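Local coordinates for protein dehalogenase (Rhodospirillaceae, PDB 6A41) that probably removes halogen from organic substrates, as a Rossmann-fold dehalogenase related to the short-chain dehydrogenases/reductases, at residues I10-K15 with L33-S38; T21-L26 with S50-A55. All coordinates share one frame; numbering follows the deposited sequence.

Interaction 1 (I10-K15 with L33-S38)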
loop_
_atom_site.group_PDB
_atom_site.type_symbol
_atom_site.label_atom_id
_atom_site.label_comp_id
_atom_site.label_asym_id
_atom_site.label_seq_id
_atom_site.Cartn_x
_atom_site.Cartn_y
_atom_site.Cartn_z
ATOM N N ILE A 10 -9.263 0.772 -27.792
ATOM C CA ILE A 10 -7.974 1.071 -27.262
ATOM C C ILE A 10 -7.604 2.498 -27.788
ATOM O O ILE A 10 -7.708 2.779 -28.979
ATOM C CB ILE A 10 -6.911 0.119 -27.768
ATOM C CG1 ILE A 10 -7.275 -1.380 -27.488
ATOM C CG2 ILE A 10 -5.530 0.441 -27.137
ATOM C CD1 ILE A 10 -6.388 -2.406 -28.173
ATOM N N THR A 11 -7.253 3.397 -26.910
ATOM C CA THR A 11 -6.842 4.718 -27.293
ATOM C C THR A 11 -5.342 4.807 -27.572
ATOM O O THR A 11 -4.536 3.982 -27.179
ATOM C CB THR A 11 -7.189 5.771 -26.225
ATOM O OG1 THR A 11 -6.489 5.489 -24.997
ATOM C CG2 THR A 11 -8.663 5.720 -25.935
ATOM N N ASN A 12 -4.971 5.870 -28.262
ATOM C CA ASN A 12 -3.573 6.187 -28.588
ATOM C C ASN A 12 -2.790 4.956 -28.963
ATOM O O ASN A 12 -1.655 4.698 -28.463
ATOM C CB ASN A 12 -2.990 6.964 -27.427
ATOM C CG ASN A 12 -3.788 8.189 -27.035
ATOM O OD1 ASN A 12 -3.946 9.130 -27.837
ATOM N ND2 ASN A 12 -4.369 8.173 -25.872
ATOM N N VAL A 13 -3.343 4.174 -29.886
ATOM C CA VAL A 13 -2.853 2.829 -30.093
ATOM C C VAL A 13 -1.426 2.717 -30.625
ATOM O O VAL A 13 -0.771 1.645 -30.469
ATOM C CB VAL A 13 -3.790 2.022 -31.016
ATOM C CG1 VAL A 13 -3.577 2.316 -32.480
ATOM C CG2 VAL A 13 -3.720 0.544 -30.757
ATOM N N GLU A 14 -0.933 3.788 -31.216
ATOM C CA GLU A 14 0.432 3.847 -31.622
ATOM C C GLU A 14 1.387 4.092 -30.516
ATOM O O GLU A 14 2.555 3.960 -30.755
ATOM C CB GLU A 14 0.676 4.886 -32.800
ATOM C CG GLU A 14 -0.032 4.509 -34.054
ATOM C CD GLU A 14 0.439 3.172 -34.574
ATOM O OE1 GLU A 14 1.662 2.981 -34.820
ATOM O OE2 GLU A 14 -0.401 2.268 -34.775
ATOM N N LYS A 15 0.951 4.374 -29.307
ATOM C CA LYS A 15 1.852 4.572 -28.172
ATOM C C LYS A 15 1.762 3.401 -27.227
ATOM O O LYS A 15 0.781 2.647 -27.231
ATOM C CB LYS A 15 1.396 5.780 -27.362
ATOM C CG LYS A 15 1.697 7.072 -28.105
ATOM C CD LYS A 15 1.050 8.221 -27.400
ATOM C CE LYS A 15 1.978 9.004 -26.533
ATOM N NZ LYS A 15 3.163 9.595 -27.192
ATOM N N LEU A 33 -11.421 -1.904 -31.726
ATOM C CA LEU A 33 -11.551 -0.586 -32.254
ATOM C C LEU A 33 -10.415 0.276 -31.708
ATOM O O LEU A 33 -10.139 0.245 -30.496
ATOM C CB LEU A 33 -12.834 0.037 -31.760
ATOM C CG LEU A 33 -14.106 -0.734 -32.008
ATOM C CD1 LEU A 33 -15.284 0.040 -31.538
ATOM C CD2 LEU A 33 -14.194 -1.236 -33.471
ATOM N N ALA A 34 -9.756 1.008 -32.557
ATOM C CA ALA A 34 -8.553 1.719 -32.148
ATOM C C ALA A 34 -8.673 3.165 -32.531
ATOM O O ALA A 34 -8.961 3.465 -33.698
ATOM C CB ALA A 34 -7.303 1.117 -32.799
ATOM N N HIS A 35 -8.342 4.016 -31.588
ATOM C CA HIS A 35 -8.121 5.457 -31.778
ATOM C C HIS A 35 -6.614 5.767 -31.841
ATOM O O HIS A 35 -5.803 5.108 -31.188
ATOM C CB HIS A 35 -8.754 6.236 -30.633
ATOM C CG HIS A 35 -8.130 7.579 -30.404
ATOM N ND1 HIS A 35 -7.090 7.739 -29.524
ATOM C CD2 HIS A 35 -8.374 8.812 -30.945
ATOM C CE1 HIS A 35 -6.678 9.005 -29.569
ATOM N NE2 HIS A 35 -7.434 9.681 -30.417
ATOM N N ASP A 36 -6.257 6.754 -32.644
ATOM C CA ASP A 36 -4.946 7.340 -32.570
ATOM C C ASP A 36 -5.026 8.753 -33.194
ATOM O O ASP A 36 -5.684 8.927 -34.204
ATOM C CB ASP A 36 -3.859 6.455 -33.252
ATOM C CG ASP A 36 -2.428 6.925 -32.939
ATOM O OD1 ASP A 36 -1.922 6.538 -31.814
ATOM O OD2 ASP A 36 -1.835 7.718 -33.805
ATOM N N PRO A 37 -4.243 9.714 -32.672
ATOM C CA PRO A 37 -4.195 10.998 -33.364
ATOM C C PRO A 37 -3.768 10.928 -34.785
ATOM O O PRO A 37 -4.065 11.824 -35.530
ATOM C CB PRO A 37 -3.100 11.784 -32.622
ATOM C CG PRO A 37 -3.119 11.167 -31.315
ATOM C CD PRO A 37 -3.396 9.721 -31.477
ATOM N N SER A 38 -3.065 9.914 -35.198
ATOM C CA SER A 38 -2.664 9.786 -36.593
ATOM C C SER A 38 -3.730 9.249 -37.511
ATOM O O SER A 38 -3.610 9.390 -38.686
ATOM C CB SER A 38 -1.445 8.925 -36.736
ATOM O OG SER A 38 -1.648 7.559 -36.525
#
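Asn12 and His35 run alongside each other in the same direction, with the amide plane almost perpendicular to the ring (82°). CG of Asn12 is held beside its backbone N (chi1 -54°), which sets OD1 3.2 Å from CE1 of His35. Histidine suits the place because ND1 can accept: Asn12 N donates to it over 3.1 Å, almost straight but tilted from the ring plane. Asparagine tolerates the left-handed backbone angles from which the type I turn Asn12–Lys15 starts, and its ND2 is bonded to Asn83 O. Earlier in each segment, the parallel Ile10–Ala34 bridge is flanked by Ile10 N to Leu33 O and His35 N to Ile10 O. This is the first βα turn of the Rossmann fold, where nucleotide-binding relatives carry a glycine-rich loop and often an acidic residue near the end of the second strand. Here the acid, Asp36, holds the loop: CG stands anti to the backbone N (chi1 -169°), and OD1 takes Glu14 N at 3.0 Å from above the carboxylate plane. OD2 accepts Ser38 N in an Asx turn and, from the other face, Ser38 OG at 2.7 Å. The Glu14 and Asp36 side chains cross at about a right angle, their carboxylate planes nearly perpendicular, and the bent Glu14 chain carries OE2 to His19. Compact Val13 rests CG1 on Ala34 CB at 3.9 Å, while its N bonds His35 O.

Interaction 2 (T21-L26 with S50-A55)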
loop_
_atom_site.group_PDB
_atom_site.type_symbol
_atom_site.label_atom_id
_atom_site.label_comp_id
_atom_site.label_asym_id
_atom_site.label_seq_id
_atom_site.Cartn_x
_atom_site.Cartn_y
_atom_site.Cartn_z
ATOM N N THR A 21 -1.597 -4.795 -26.737
ATOM C CA THR A 21 -2.933 -5.047 -26.387
ATOM C C THR A 21 -3.733 -5.461 -27.648
ATOM O O THR A 21 -4.487 -6.358 -27.580
ATOM C CB THR A 21 -3.602 -3.843 -25.722
ATOM O OG1 THR A 21 -2.800 -3.455 -24.556
ATOM C CG2 THR A 21 -5.018 -4.213 -25.273
ATOM N N THR A 22 -3.555 -4.776 -28.775
ATOM C CA THR A 22 -4.310 -5.136 -29.991
ATOM C C THR A 22 -4.085 -6.601 -30.353
ATOM O O THR A 22 -5.025 -7.381 -30.619
ATOM C CB THR A 22 -3.815 -4.291 -31.173
ATOM O OG1 THR A 22 -4.135 -2.937 -30.959
ATOM C CG2 THR A 22 -4.468 -4.735 -32.472
ATOM N N ARG A 23 -2.803 -6.922 -30.361
ATOM C CA ARG A 23 -2.311 -8.255 -30.755
ATOM C C ARG A 23 -2.906 -9.395 -29.907
ATOM O O ARG A 23 -3.443 -10.424 -30.443
ATOM C CB ARG A 23 -0.771 -8.318 -30.678
ATOM C CG ARG A 23 -0.199 -9.587 -31.224
ATOM C CD ARG A 23 1.349 -9.731 -31.105
ATOM N NE ARG A 23 1.937 -8.619 -31.781
ATOM C CZ ARG A 23 2.553 -7.549 -31.276
ATOM N NH1 ARG A 23 2.788 -7.364 -30.029
ATOM N NH2 ARG A 23 2.953 -6.620 -32.155
ATOM N N ILE A 24 -2.815 -9.241 -28.603
ATOM C CA ILE A 24 -3.393 -10.256 -27.712
ATOM C C ILE A 24 -4.923 -10.262 -27.752
ATOM O O ILE A 24 -5.500 -11.363 -27.798
ATOM C CB ILE A 24 -2.851 -10.092 -26.271
ATOM C CG1 ILE A 24 -1.306 -10.268 -26.199
ATOM C CG2 ILE A 24 -3.449 -11.154 -25.361
ATOM C CD1 ILE A 24 -0.795 -11.590 -26.766
ATOM N N ALA A 25 -5.573 -9.089 -27.761
ATOM C CA ALA A 25 -7.029 -9.043 -27.760
ATOM C C ALA A 25 -7.553 -9.814 -29.007
ATOM O O ALA A 25 -8.486 -10.593 -28.943
ATOM C CB ALA A 25 -7.469 -7.609 -27.792
ATOM N N LEU A 26 -6.896 -9.605 -30.159
ATOM C CA LEU A 26 -7.337 -10.257 -31.411
ATOM C C LEU A 26 -7.133 -11.764 -31.319
ATOM O O LEU A 26 -7.958 -12.534 -31.721
ATOM C CB LEU A 26 -6.609 -9.628 -32.607
ATOM C CG LEU A 26 -6.964 -8.264 -33.089
ATOM C CD1 LEU A 26 -6.027 -7.916 -34.227
ATOM C CD2 LEU A 26 -8.384 -8.204 -33.583
ATOM N N SER A 50 -3.438 -3.309 -41.605
ATOM C CA SER A 50 -2.736 -4.355 -42.293
ATOM C C SER A 50 -1.819 -5.136 -41.317
ATOM O O SER A 50 -1.603 -6.337 -41.456
ATOM C CB SER A 50 -2.040 -3.772 -43.507
ATOM O OG SER A 50 -0.803 -3.333 -43.087
ATOM N N GLN A 51 -1.269 -4.466 -40.310
ATOM C CA GLN A 51 -0.480 -5.121 -39.250
ATOM C C GLN A 51 -1.347 -5.961 -38.306
ATOM O O GLN A 51 -0.893 -7.036 -37.881
ATOM C CB GLN A 51 0.239 -4.037 -38.488
ATOM C CG GLN A 51 1.281 -4.350 -37.485
ATOM C CD GLN A 51 1.968 -2.992 -37.066
ATOM O OE1 GLN A 51 1.646 -1.771 -37.558
ATOM N NE2 GLN A 51 2.916 -3.174 -36.217
ATOM N N PHE A 52 -2.599 -5.531 -38.061
ATOM C CA PHE A 52 -3.488 -6.195 -37.121
ATOM C C PHE A 52 -4.844 -6.476 -37.748
ATOM O O PHE A 52 -5.846 -5.827 -37.403
ATOM C CB PHE A 52 -3.647 -5.292 -35.883
ATOM C CG PHE A 52 -2.347 -5.000 -35.180
ATOM C CD1 PHE A 52 -1.680 -6.004 -34.472
ATOM C CD2 PHE A 52 -1.751 -3.761 -35.259
ATOM C CE1 PHE A 52 -0.426 -5.777 -33.866
ATOM C CE2 PHE A 52 -0.550 -3.501 -34.551
ATOM C CZ PHE A 52 0.125 -4.513 -33.920
ATOM N N PRO A 53 -4.931 -7.408 -38.705
ATOM C CA PRO A 53 -6.143 -7.676 -39.432
ATOM C C PRO A 53 -7.238 -8.113 -38.464
ATOM O O PRO A 53 -6.980 -8.968 -37.616
ATOM C CB PRO A 53 -5.765 -8.898 -40.314
ATOM C CG PRO A 53 -4.290 -8.735 -40.502
ATOM C CD PRO A 53 -3.816 -8.257 -39.206
ATOM N N GLY A 54 -8.410 -7.500 -38.650
ATOM C CA GLY A 54 -9.557 -7.644 -37.804
ATOM C C GLY A 54 -9.685 -6.463 -36.901
ATOM O O GLY A 54 -10.720 -6.294 -36.406
ATOM N N ALA A 55 -8.636 -5.681 -36.589
ATOM C CA ALA A 55 -8.752 -4.437 -35.807
ATOM C C ALA A 55 -9.258 -3.312 -36.735
ATOM O O ALA A 55 -8.880 -3.293 -37.876
ATOM C CB ALA A 55 -7.442 -4.010 -35.220
#
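Phe52, the first residue to leave helical geometry after helix 42-51, brings its CA to 6.8 Å from the CA of Arg23, and the type II turn Phe52–Ala55 then passes Leu26 of helix 18-27 without a hydrogen bond between the two segments. The Phe52 ring carries much of the packing. Thr22 comes over one face, its CB 4.3 Å above the plane and offset toward the rim, and its CG2 touches Phe52 CG at 3.4 Å. That methyl stands anti to the backbone N of Thr22, which leaves OG1 to bond Gly18 O and Tyr48 OH; threonine thus offers a greasy and a polar branch at once. The aliphatic part of Gln51 lies over the opposite face, and Arg23 NH2 meets the ring edge, 3.9 Å from Phe52 CE1, with guanidinium and ring planes 52° apart. Arg23 NH1 is salt-bridged to Asp215. Replacing Phe52 by an alanine would take away the ring and would probably leave a gap between helix and turn, with the Thr22 methyl uncovered and Arg23 NH2 without the ring edge it meets. Leu26 spreads its two methyls along the turn: CD1 lies 3.9 Å from Phe52 CB, and CD2 is 3.9 Å from Ala55 N. Pro53 and Gly54 occupy the positions that suit them in a type II turn, Gly54 having a positive phi of 102°. Around this seam, Phe52 also meets His19 edge-to-face and Tyr48 of helix 42-51, Leu26 and Ala55 rest on Val32 of strand 31-34, and helix 214-225 packs beside helix 18-27.

The centres of interactions 1 and 2 lie 12 Å apart, and Thr22 joins them directly: its OG1 is packed 3.5 Å from Val13 CG2 and 3.6 Å from Ile10 CD1. Ile10 CD1 also reaches Thr21 CG2 at 3.7 Å, so the first strand and its loop lean on the helix that follows. The segments alternate along the chain, 10-15, 21-26, 33-38 and 50-55, as the β-α-β-α order of the Rossmann fold requires. Tyr48 connects the two again, touching Val13, Glu14 and Ala34 as well as Thr22 and Phe52. Interaction 1 occupies the region where dehydrogenase relatives bind their nucleotide; interaction 2 packs helix 18-27 against the turn that follows helix 42-51.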